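Local coordinates for protein nigritoxine (Vibrio nigripulchritudo, PDB 5M41) that acts as a bacterial toxin against crustaceans and insects and has a new fold, at residues 649-654 with 712-717; 582-587 with 598-603; 104-109 with 203-208. One frame throughout, in Å; residues are numbered along the deposited sequence.

Contact 1. Residues 649-654 with 712-717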
loop_
_atom_site.group_PDB
_atom_site.type_symbol
_atom_site.label_atom_id
_atom_site.label_comp_id
_atom_site.label_asym_id
_atom_site.label_seq_id
_atom_site.Cartn_x
_atom_site.Cartn_y
_atom_site.Cartn_z
ATOM N N ILE A 649 38.637 10.415 2.040
ATOM C CA ILE A 649 38.593 11.844 2.283
ATOM C C ILE A 649 38.573 12.050 3.804
ATOM O O ILE A 649 37.880 11.335 4.502
ATOM C CB ILE A 649 37.300 12.406 1.639
ATOM C CG1 ILE A 649 37.527 12.636 0.137
ATOM C CG2 ILE A 649 36.829 13.664 2.334
ATOM C CD1 ILE A 649 36.271 12.817 -0.698
ATOM N N HIS A 650 39.336 13.019 4.303
ATOM C CA HIS A 650 39.507 13.202 5.751
ATOM C C HIS A 650 39.119 14.570 6.232
ATOM O O HIS A 650 39.403 15.576 5.576
ATOM C CB HIS A 650 40.956 12.891 6.159
ATOM C CG HIS A 650 41.471 11.568 5.624
ATOM N ND1 HIS A 650 41.034 10.378 6.088
ATOM C CD2 HIS A 650 42.401 11.282 4.613
ATOM C CE1 HIS A 650 41.652 9.375 5.409
ATOM N NE2 HIS A 650 42.494 9.932 4.521
ATOM N N PHE A 651 38.460 14.610 7.385
ATOM C CA PHE A 651 38.110 15.848 8.070
ATOM C C PHE A 651 38.689 15.775 9.479
ATOM O O PHE A 651 38.760 14.697 10.068
ATOM C CB PHE A 651 36.600 15.964 8.246
ATOM C CG PHE A 651 35.813 16.092 6.966
ATOM C CD1 PHE A 651 35.312 17.329 6.570
ATOM C CD2 PHE A 651 35.464 14.965 6.229
ATOM C CE1 PHE A 651 34.537 17.450 5.422
ATOM C CE2 PHE A 651 34.682 15.075 5.083
ATOM C CZ PHE A 651 34.220 16.322 4.682
ATOM N N ARG A 652 39.084 16.912 10.036
ATOM C CA ARG A 652 39.615 16.944 11.415
ATOM C C ARG A 652 39.312 18.299 12.037
ATOM O O ARG A 652 39.011 19.250 11.309
ATOM C CB ARG A 652 41.127 16.623 11.463
ATOM C CG ARG A 652 41.850 16.865 10.144
ATOM C CD ARG A 652 43.358 16.682 10.160
ATOM N NE ARG A 652 43.801 15.375 10.629
ATOM C CZ ARG A 652 44.001 14.306 9.866
ATOM N NH1 ARG A 652 43.780 14.342 8.573
ATOM N NH2 ARG A 652 44.416 13.184 10.420
ATOM N N THR A 653 39.368 18.389 13.366
ATOM C CA THR A 653 39.131 19.666 14.034
ATOM C C THR A 653 40.396 20.503 13.960
ATOM O O THR A 653 41.507 19.970 13.781
ATOM C CB THR A 653 38.748 19.505 15.514
ATOM O OG1 THR A 653 39.876 18.991 16.237
ATOM C CG2 THR A 653 37.575 18.547 15.681
ATOM N N ASP A 654 40.233 21.811 14.108
ATOM C CA ASP A 654 41.378 22.698 14.207
ATOM C C ASP A 654 42.356 22.332 15.351
ATOM O O ASP A 654 43.578 22.320 15.148
ATOM C CB ASP A 654 40.920 24.149 14.339
ATOM C CG ASP A 654 42.080 25.107 14.364
ATOM O OD1 ASP A 654 42.701 25.307 13.301
ATOM O OD2 ASP A 654 42.389 25.624 15.458
ATOM N N LEU A 712 34.467 20.194 12.155
ATOM C CA LEU A 712 35.280 19.298 11.351
ATOM C C LEU A 712 35.580 19.878 9.979
ATOM O O LEU A 712 34.674 20.014 9.145
ATOM C CB LEU A 712 34.597 17.931 11.222
ATOM C CG LEU A 712 34.624 17.061 12.498
ATOM C CD1 LEU A 712 33.621 15.923 12.393
ATOM C CD2 LEU A 712 36.023 16.516 12.742
ATOM N N PHE A 713 36.847 20.193 9.732
ATOM C CA PHE A 713 37.243 20.769 8.436
ATOM C C PHE A 713 37.913 19.755 7.485
ATOM O O PHE A 713 38.674 18.906 7.916
ATOM C CB PHE A 713 38.153 21.992 8.628
ATOM C CG PHE A 713 37.546 23.081 9.470
ATOM C CD1 PHE A 713 36.729 24.060 8.897
ATOM C CD2 PHE A 713 37.810 23.148 10.840
ATOM C CE1 PHE A 713 36.170 25.069 9.674
ATOM C CE2 PHE A 713 37.260 24.161 11.623
ATOM C CZ PHE A 713 36.431 25.118 11.040
ATOM N N LEU A 714 37.635 19.868 6.187
ATOM C CA LEU A 714 38.264 19.005 5.191
ATOM C C LEU A 714 39.765 19.335 5.108
ATOM O O LEU A 714 40.114 20.511 5.054
ATOM C CB LEU A 714 37.585 19.222 3.830
ATOM C CG LEU A 714 38.091 18.442 2.604
ATOM C CD1 LEU A 714 37.539 17.026 2.608
ATOM C CD2 LEU A 714 37.644 19.136 1.324
ATOM N N ASP A 715 40.626 18.305 5.118
ATOM C CA ASP A 715 42.076 18.467 4.895
ATOM C C ASP A 715 42.323 19.108 3.553
ATOM O O ASP A 715 41.653 18.770 2.566
ATOM C CB ASP A 715 42.825 17.121 4.850
ATOM C CG ASP A 715 42.893 16.438 6.173
ATOM O OD1 ASP A 715 42.330 16.982 7.154
ATOM O OD2 ASP A 715 43.503 15.341 6.230
ATOM N N VAL A 716 43.326 19.976 3.495
ATOM C CA VAL A 716 43.744 20.528 2.210
ATOM C C VAL A 716 44.044 19.371 1.236
ATOM O O VAL A 716 43.678 19.429 0.038
ATOM C CB VAL A 716 44.947 21.491 2.374
ATOM C CG1 VAL A 716 45.631 21.766 1.037
ATOM C CG2 VAL A 716 44.487 22.804 3.010
ATOM N N ALA A 717 44.663 18.311 1.757
ATOM C CA ALA A 717 45.070 17.162 0.934
ATOM C C ALA A 717 43.873 16.406 0.317
ATOM O O ALA A 717 44.017 15.730 -0.709
ATOM C CB ALA A 717 45.975 16.215 1.728
#
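Phe651 pairs with Leu714 and Arg652 with Phe713 in antiparallel bridges between strands 649-652 and 713-715, whose axes run at 133° and approach to 4.5 Å. Strand 713-715 is one of the two edge strands of a six-stranded antiparallel sheet. Arg652 N and O grip Phe713 O and N in a hydrogen-bonded pair, and Asp715 N adds an almost straight bond to His650 O at 3.0 Å. Phe651 and Leu714 form the non-hydrogen-bonded pair, drawn close enough that Phe651 CA approaches Phe713 O at 3.1 Å.

On the face carrying these two side chains, Leu714 CG stands anti to the backbone N (chi1 179°), which sets CD1 over one face of the Phe651 ring, 4.2 Å from its centroid and displaced toward the rim. The same methyl presses tightly on Ile649 CG2, at 3.4 Å. Met722 of helix 719-731 packs against both Phe651 and Leu714, joining this apolar side of the sheet to the helix behind it. Leu712 extends the apolar patch, its CB meeting Phe651 CB and its CD2 meeting Thr653 CG2.

On the face shared by Arg652 and Phe713, the arginine side chain bends at chi3 (56°) and folds back across Asp715, with the guanidinium and carboxylate planes nearly coplanar. Asp715 OD1 lies against the aliphatic part, 3.0 Å from Arg652 CG, while the carboxylate's other oxygen makes a salt bridge at the guanidinium edge: Arg652 NH1 to Asp715 OD2, 2.6 Å, short but poorly aligned as a hydrogen bond.

Contact 2. Residues 582-587 with 598-603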
loop_
_atom_site.group_PDB
_atom_site.type_symbol
_atom_site.label_atom_id
_atom_site.label_comp_id
_atom_site.label_asym_id
_atom_site.label_seq_id
_atom_site.Cartn_x
_atom_site.Cartn_y
_atom_site.Cartn_z
ATOM N N PHE A 582 28.883 5.574 5.661
ATOM C CA PHE A 582 30.012 5.663 4.713
ATOM C C PHE A 582 31.172 6.444 5.313
ATOM O O PHE A 582 32.065 6.941 4.585
ATOM C CB PHE A 582 29.567 6.268 3.372
ATOM C CG PHE A 582 28.574 5.408 2.642
ATOM C CD1 PHE A 582 29.008 4.360 1.831
ATOM C CD2 PHE A 582 27.205 5.605 2.815
ATOM C CE1 PHE A 582 28.090 3.527 1.199
ATOM C CE2 PHE A 582 26.276 4.773 2.188
ATOM C CZ PHE A 582 26.724 3.736 1.379
ATOM N N VAL A 583 31.162 6.523 6.646
ATOM C CA VAL A 583 32.200 7.218 7.413
ATOM C C VAL A 583 32.658 6.382 8.605
ATOM O O VAL A 583 31.999 5.419 8.999
ATOM C CB VAL A 583 31.720 8.601 7.946
ATOM C CG1 VAL A 583 31.408 9.558 6.791
ATOM C CG2 VAL A 583 30.513 8.451 8.876
ATOM N N HIS A 584 33.792 6.771 9.173
ATOM C CA HIS A 584 34.258 6.255 10.453
ATOM C C HIS A 584 35.227 7.270 10.968
ATOM O O HIS A 584 35.602 8.202 10.225
ATOM C CB HIS A 584 34.893 4.867 10.312
ATOM C CG HIS A 584 36.039 4.813 9.328
ATOM N ND1 HIS A 584 37.290 5.228 9.640
ATOM C CD2 HIS A 584 36.093 4.368 8.016
ATOM C CE1 HIS A 584 38.095 5.059 8.580
ATOM N NE2 HIS A 584 37.364 4.536 7.584
ATOM N N HIS A 585 35.611 7.153 12.240
ATOM C CA HIS A 585 36.697 7.970 12.759
ATOM C C HIS A 585 37.850 7.123 13.221
ATOM O O HIS A 585 37.693 5.934 13.464
ATOM C CB HIS A 585 36.248 8.957 13.833
ATOM C CG HIS A 585 35.639 8.318 15.062
ATOM N ND1 HIS A 585 36.353 8.063 16.180
ATOM C CD2 HIS A 585 34.320 7.943 15.342
ATOM C CE1 HIS A 585 35.539 7.538 17.119
ATOM N NE2 HIS A 585 34.295 7.460 16.598
ATOM N N SER A 586 39.028 7.725 13.321
ATOM C CA SER A 586 40.214 6.961 13.683
ATOM C C SER A 586 41.283 7.854 14.280
ATOM O O SER A 586 41.215 9.087 14.185
ATOM C CB SER A 586 40.758 6.217 12.455
ATOM O OG SER A 586 41.288 7.131 11.521
ATOM N N HIS A 587 42.276 7.212 14.890
ATOM C CA HIS A 587 43.300 7.892 15.655
ATOM C C HIS A 587 44.377 6.903 15.971
ATOM O O HIS A 587 44.178 5.695 15.851
ATOM C CB HIS A 587 42.707 8.435 16.950
ATOM C CG HIS A 587 42.125 7.367 17.835
ATOM N ND1 HIS A 587 40.801 7.198 17.985
ATOM C CD2 HIS A 587 42.742 6.370 18.603
ATOM C CE1 HIS A 587 40.568 6.160 18.802
ATOM N NE2 HIS A 587 41.765 5.651 19.184
ATOM N N HIS A 598 40.666 11.906 13.501
ATOM C CA HIS A 598 40.037 12.467 12.285
ATOM C C HIS A 598 38.888 11.623 11.810
ATOM O O HIS A 598 38.817 10.430 12.124
ATOM C CB HIS A 598 41.056 12.636 11.156
ATOM C CG HIS A 598 41.637 11.333 10.656
ATOM N ND1 HIS A 598 42.639 10.681 11.312
ATOM C CD2 HIS A 598 41.329 10.562 9.536
ATOM C CE1 HIS A 598 42.949 9.549 10.639
ATOM N NE2 HIS A 598 42.150 9.480 9.551
ATOM N N LEU A 599 37.977 12.248 11.058
ATOM C CA LEU A 599 36.827 11.562 10.452
ATOM C C LEU A 599 37.175 11.226 9.009
ATOM O O LEU A 599 37.778 12.045 8.295
ATOM C CB LEU A 599 35.559 12.436 10.499
ATOM C CG LEU A 599 34.250 11.761 10.033
ATOM C CD1 LEU A 599 33.078 12.216 10.885
ATOM C CD2 LEU A 599 33.977 11.982 8.537
ATOM N N THR A 600 36.800 10.030 8.585
ATOM C CA THR A 600 37.080 9.584 7.233
ATOM C C THR A 600 35.799 9.289 6.493
ATOM O O THR A 600 34.932 8.592 7.007
ATOM C CB THR A 600 37.955 8.323 7.222
ATOM O OG1 THR A 600 39.260 8.690 7.664
ATOM C CG2 THR A 600 38.072 7.738 5.803
ATOM N N LEU A 601 35.705 9.850 5.294
ATOM C CA LEU A 601 34.646 9.546 4.362
ATOM C C LEU A 601 35.168 8.493 3.393
ATOM O O LEU A 601 36.227 8.675 2.782
ATOM C CB LEU A 601 34.247 10.818 3.586
ATOM C CG LEU A 601 33.285 10.585 2.411
ATOM C CD1 LEU A 601 31.913 10.089 2.890
ATOM C CD2 LEU A 601 33.172 11.845 1.556
ATOM N N GLU A 602 34.407 7.415 3.251
ATOM C CA GLU A 602 34.752 6.307 2.382
ATOM C C GLU A 602 34.350 6.608 0.920
ATOM O O GLU A 602 33.264 6.236 0.462
ATOM C CB GLU A 602 34.090 5.037 2.914
ATOM C CG GLU A 602 34.614 4.607 4.280
ATOM C CD GLU A 602 33.567 3.879 5.122
ATOM O OE1 GLU A 602 32.678 3.218 4.551
ATOM O OE2 GLU A 602 33.628 3.962 6.366
ATOM N N SER A 603 35.263 7.260 0.209
ATOM C CA SER A 603 34.974 7.907 -1.070
ATOM C C SER A 603 34.282 7.013 -2.078
ATOM O O SER A 603 33.181 7.326 -2.523
ATOM C CB SER A 603 36.268 8.448 -1.673
ATOM O OG SER A 603 36.830 9.405 -0.803
HETATM O O HOH W 1 39.287 8.340 10.219
#
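His584 turns its ring over Thr600 because CG sits between the backbone N and the carbonyl carbon (chi1 56°), while Thr600 CG2 lies anti to its own N, so that the two side chains run alongside each other in the same direction. Thr600 CB comes over one face of the imidazole, 3.9 Å from the centroid, in a CH-pi contact. At the ring's edge, Glu602 OE2 approaches His584 CD2 to 3.0 Å, the two side chains crossing at about a right angle while the ring and carboxylate planes stay within 27° of each other; Glu602 OE1 is held elsewhere, in a salt bridge to Lys632.

Farther along the same face, Ser586 and His598 share the chi1 setting of His584. Ser586 OG reaches the His598 ring obliquely, 3.1 Å from CE1. A water joins this corner to the threonine: it donates to His598 O and hydrogen-bonds to Ser586 OG and to Thr600 OG1, the last at 2.6 Å. Thr600 OG1 also bonds His650 ND1, and His598 ND1 donates to Asn596 O, so Ser586, His598 and Thr600 are linked through the water and on to strand 649-652.

The other face is mainly apolar, with Val583 CG1 touching Leu599 CD2 at 3.9 Å and Leu601 CD1 close by; Met698 and Thr701 of helix 688-704 lie against Val583, and His585 NE2 bonds Asn704.

The backbones alternate regularly. His584 with Thr600 and Ser586 with His598 are hydrogen-bonded pairs, and Val583 with Leu601 and His585 with Leu599 are not. Glu602 N, bonded to Phe582 O at 2.7 Å, prolongs the pairing to the N-cap of helix 603-614. This is an antiparallel beta hairpin, strands 583-589 and 594-601, in the middle of a six-stranded sheet.

Contact 3. Residues 104-109 with 203-208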
loop_
_atom_site.group_PDB
_atom_site.type_symbol
_atom_site.label_atom_id
_atom_site.label_comp_id
_atom_site.label_asym_id
_atom_site.label_seq_id
_atom_site.Cartn_x
_atom_site.Cartn_y
_atom_site.Cartn_z
ATOM N N ASN A 104 -38.418 -6.930 -10.810
ATOM C CA ASN A 104 -37.760 -7.382 -9.573
ATOM C C ASN A 104 -38.123 -8.811 -9.151
ATOM O O ASN A 104 -37.815 -9.217 -8.028
ATOM C CB ASN A 104 -38.049 -6.417 -8.411
ATOM C CG ASN A 104 -36.992 -6.495 -7.320
ATOM O OD1 ASN A 104 -35.811 -6.592 -7.627
ATOM N ND2 ASN A 104 -37.402 -6.467 -6.055
ATOM N N SER A 105 -38.797 -9.569 -10.020
ATOM C CA SER A 105 -39.163 -10.944 -9.660
ATOM C C SER A 105 -38.006 -11.892 -9.924
ATOM O O SER A 105 -37.489 -11.912 -11.023
ATOM C CB SER A 105 -40.372 -11.420 -10.456
ATOM O OG SER A 105 -40.697 -12.775 -10.134
ATOM N N PRO A 106 -37.608 -12.691 -8.929
ATOM C CA PRO A 106 -36.555 -13.690 -9.162
ATOM C C PRO A 106 -36.875 -14.652 -10.325
ATOM O O PRO A 106 -36.015 -14.953 -11.152
ATOM C CB PRO A 106 -36.520 -14.483 -7.854
ATOM C CG PRO A 106 -37.146 -13.589 -6.836
ATOM C CD PRO A 106 -38.129 -12.714 -7.552
ATOM N N ASP A 107 -38.115 -15.094 -10.413
ATOM C CA ASP A 107 -38.427 -16.217 -11.272
ATOM C C ASP A 107 -39.522 -15.925 -12.305
ATOM O O ASP A 107 -39.598 -16.592 -13.327
ATOM C CB ASP A 107 -38.783 -17.423 -10.400
ATOM C CG ASP A 107 -39.878 -17.111 -9.399
ATOM O OD1 ASP A 107 -40.875 -17.857 -9.383
ATOM O OD2 ASP A 107 -39.763 -16.117 -8.635
ATOM N N LYS A 108 -40.345 -14.908 -12.050
ATOM C CA LYS A 108 -41.399 -14.507 -12.999
ATOM C C LYS A 108 -41.210 -13.067 -13.478
ATOM O O LYS A 108 -42.070 -12.189 -13.188
ATOM C CB LYS A 108 -42.792 -14.671 -12.353
ATOM C CG LYS A 108 -43.203 -16.104 -12.045
ATOM C CD LYS A 108 -44.299 -16.585 -12.999
ATOM C CE LYS A 108 -43.774 -16.894 -14.406
ATOM N NZ LYS A 108 -44.760 -16.557 -15.473
ATOM N N PRO A 109 -40.096 -12.789 -14.204
ATOM C CA PRO A 109 -39.921 -11.394 -14.638
ATOM C C PRO A 109 -41.003 -10.972 -15.625
ATOM O O PRO A 109 -41.296 -9.784 -15.732
ATOM C CB PRO A 109 -38.529 -11.383 -15.294
ATOM C CG PRO A 109 -38.232 -12.808 -15.598
ATOM C CD PRO A 109 -38.937 -13.628 -14.559
ATOM N N LEU A 203 -34.712 -3.289 -5.523
ATOM C CA LEU A 203 -33.716 -3.304 -6.595
ATOM C C LEU A 203 -32.936 -4.631 -6.667
ATOM O O LEU A 203 -32.141 -4.836 -7.567
ATOM C CB LEU A 203 -32.751 -2.110 -6.444
ATOM C CG LEU A 203 -33.282 -0.692 -6.723
ATOM C CD1 LEU A 203 -32.241 0.358 -6.385
ATOM C CD2 LEU A 203 -33.691 -0.539 -8.179
ATOM N N LEU A 204 -33.137 -5.511 -5.694
ATOM C CA LEU A 204 -32.365 -6.765 -5.595
ATOM C C LEU A 204 -32.179 -7.474 -6.936
ATOM O O LEU A 204 -31.054 -7.779 -7.350
ATOM C CB LEU A 204 -33.040 -7.715 -4.581
ATOM C CG LEU A 204 -32.475 -9.142 -4.451
ATOM C CD1 LEU A 204 -31.037 -9.073 -3.945
ATOM C CD2 LEU A 204 -33.340 -10.033 -3.533
ATOM N N ASP A 205 -33.282 -7.746 -7.626
ATOM C CA ASP A 205 -33.205 -8.472 -8.890
ATOM C C ASP A 205 -33.192 -7.555 -10.110
ATOM O O ASP A 205 -32.841 -7.995 -11.180
ATOM C CB ASP A 205 -34.320 -9.504 -8.993
ATOM C CG ASP A 205 -33.963 -10.813 -8.278
ATOM O OD1 ASP A 205 -33.367 -11.681 -8.936
ATOM O OD2 ASP A 205 -34.287 -10.978 -7.074
ATOM N N VAL A 206 -33.566 -6.283 -9.937
ATOM C CA VAL A 206 -33.505 -5.295 -11.031
ATOM C C VAL A 206 -32.057 -5.032 -11.446
ATOM O O VAL A 206 -31.738 -4.949 -12.633
ATOM C CB VAL A 206 -34.155 -3.934 -10.631
ATOM C CG1 VAL A 206 -33.998 -2.911 -11.755
ATOM C CG2 VAL A 206 -35.638 -4.102 -10.293
ATOM N N LEU A 207 -31.180 -4.896 -10.462
ATOM C CA LEU A 207 -29.789 -4.510 -10.737
ATOM C C LEU A 207 -29.030 -5.495 -11.633
ATOM O O LEU A 207 -28.449 -5.077 -12.639
ATOM C CB LEU A 207 -29.044 -4.257 -9.419
ATOM C CG LEU A 207 -29.524 -3.005 -8.676
ATOM C CD1 LEU A 207 -29.014 -2.967 -7.217
ATOM C CD2 LEU A 207 -29.079 -1.786 -9.483
ATOM N N PRO A 208 -29.028 -6.815 -11.284
ATOM C CA PRO A 208 -28.380 -7.786 -12.173
ATOM C C PRO A 208 -29.005 -7.839 -13.568
ATOM O O PRO A 208 -28.299 -8.065 -14.542
ATOM C CB PRO A 208 -28.602 -9.148 -11.454
ATOM C CG PRO A 208 -29.649 -8.916 -10.408
ATOM C CD PRO A 208 -29.546 -7.452 -10.057
HETATM O O HOH W 2 -36.104 -9.770 -5.870
#
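The loop between strands 98-102 and 110-113 meets the start of helix 206-215 through Asn104, whose side-chain oxygen faces the backbone N-H groups at that helix end. Asn104 CG lies anti to the backbone N (chi1 -157°), carrying OD1 to the turn. There OD1 accepts a hydrogen bond from Asp205 N at 2.8 Å, the donor tilted 20° from the amide carbonyl plane, and a weak one from Val206 N at 3.2 Å. The other end of the amide is used as well: ND2 bonds Thr201 O, so both ends of the group are held and its rotation is fixed. Val206 CG2 comes across the asparagine at about a right angle, 3.8 Å from Asn104 CB.

Asp205 points its CB toward the loop, and its carboxylate lies by Pro106, OD1 being 3.8 Å from Pro106 CA. A water lies between Asn104 O and Asp205 OD2, close to both. Within the loop, Ser105 OG accepts from Lys108 N at 2.9 Å, an ST motif that holds the following turn.

Arg209 of helix 206-215 binds Ser105 O, a further tie between loop and helix. Val206 packs on Leu40 and Ala44 of helix 34-54, Leu204 on helix 240-245, and Pro106 on Ser126 of helix 125-128, which places the junction where these helices meet the edge of the five-stranded antiparallel sheet.

Overall arrangement
Contacts 1 and 2 belong to one six-stranded antiparallel sheet, their centres 10 Å apart. Strand 594-601 of contact 2 lies next to strand 649-652 of contact 1, and probable backbone hydrogen bonds join them, Leu601 N to Ile649 O and Leu599 N to Phe651 O, each 2.8 Å. The four strands thus follow one another out to the edge strand 713-715. Contact 3 lies on the opposite side of the chain's centre, its centre about 82 Å from that of contact 1 and 76 Å from that of contact 2. The magnesium ion bound at Val189, Glu192 and Asp195 lies about 14 Å from the Leu203 side chain, so contact 3 is not part of the metal site.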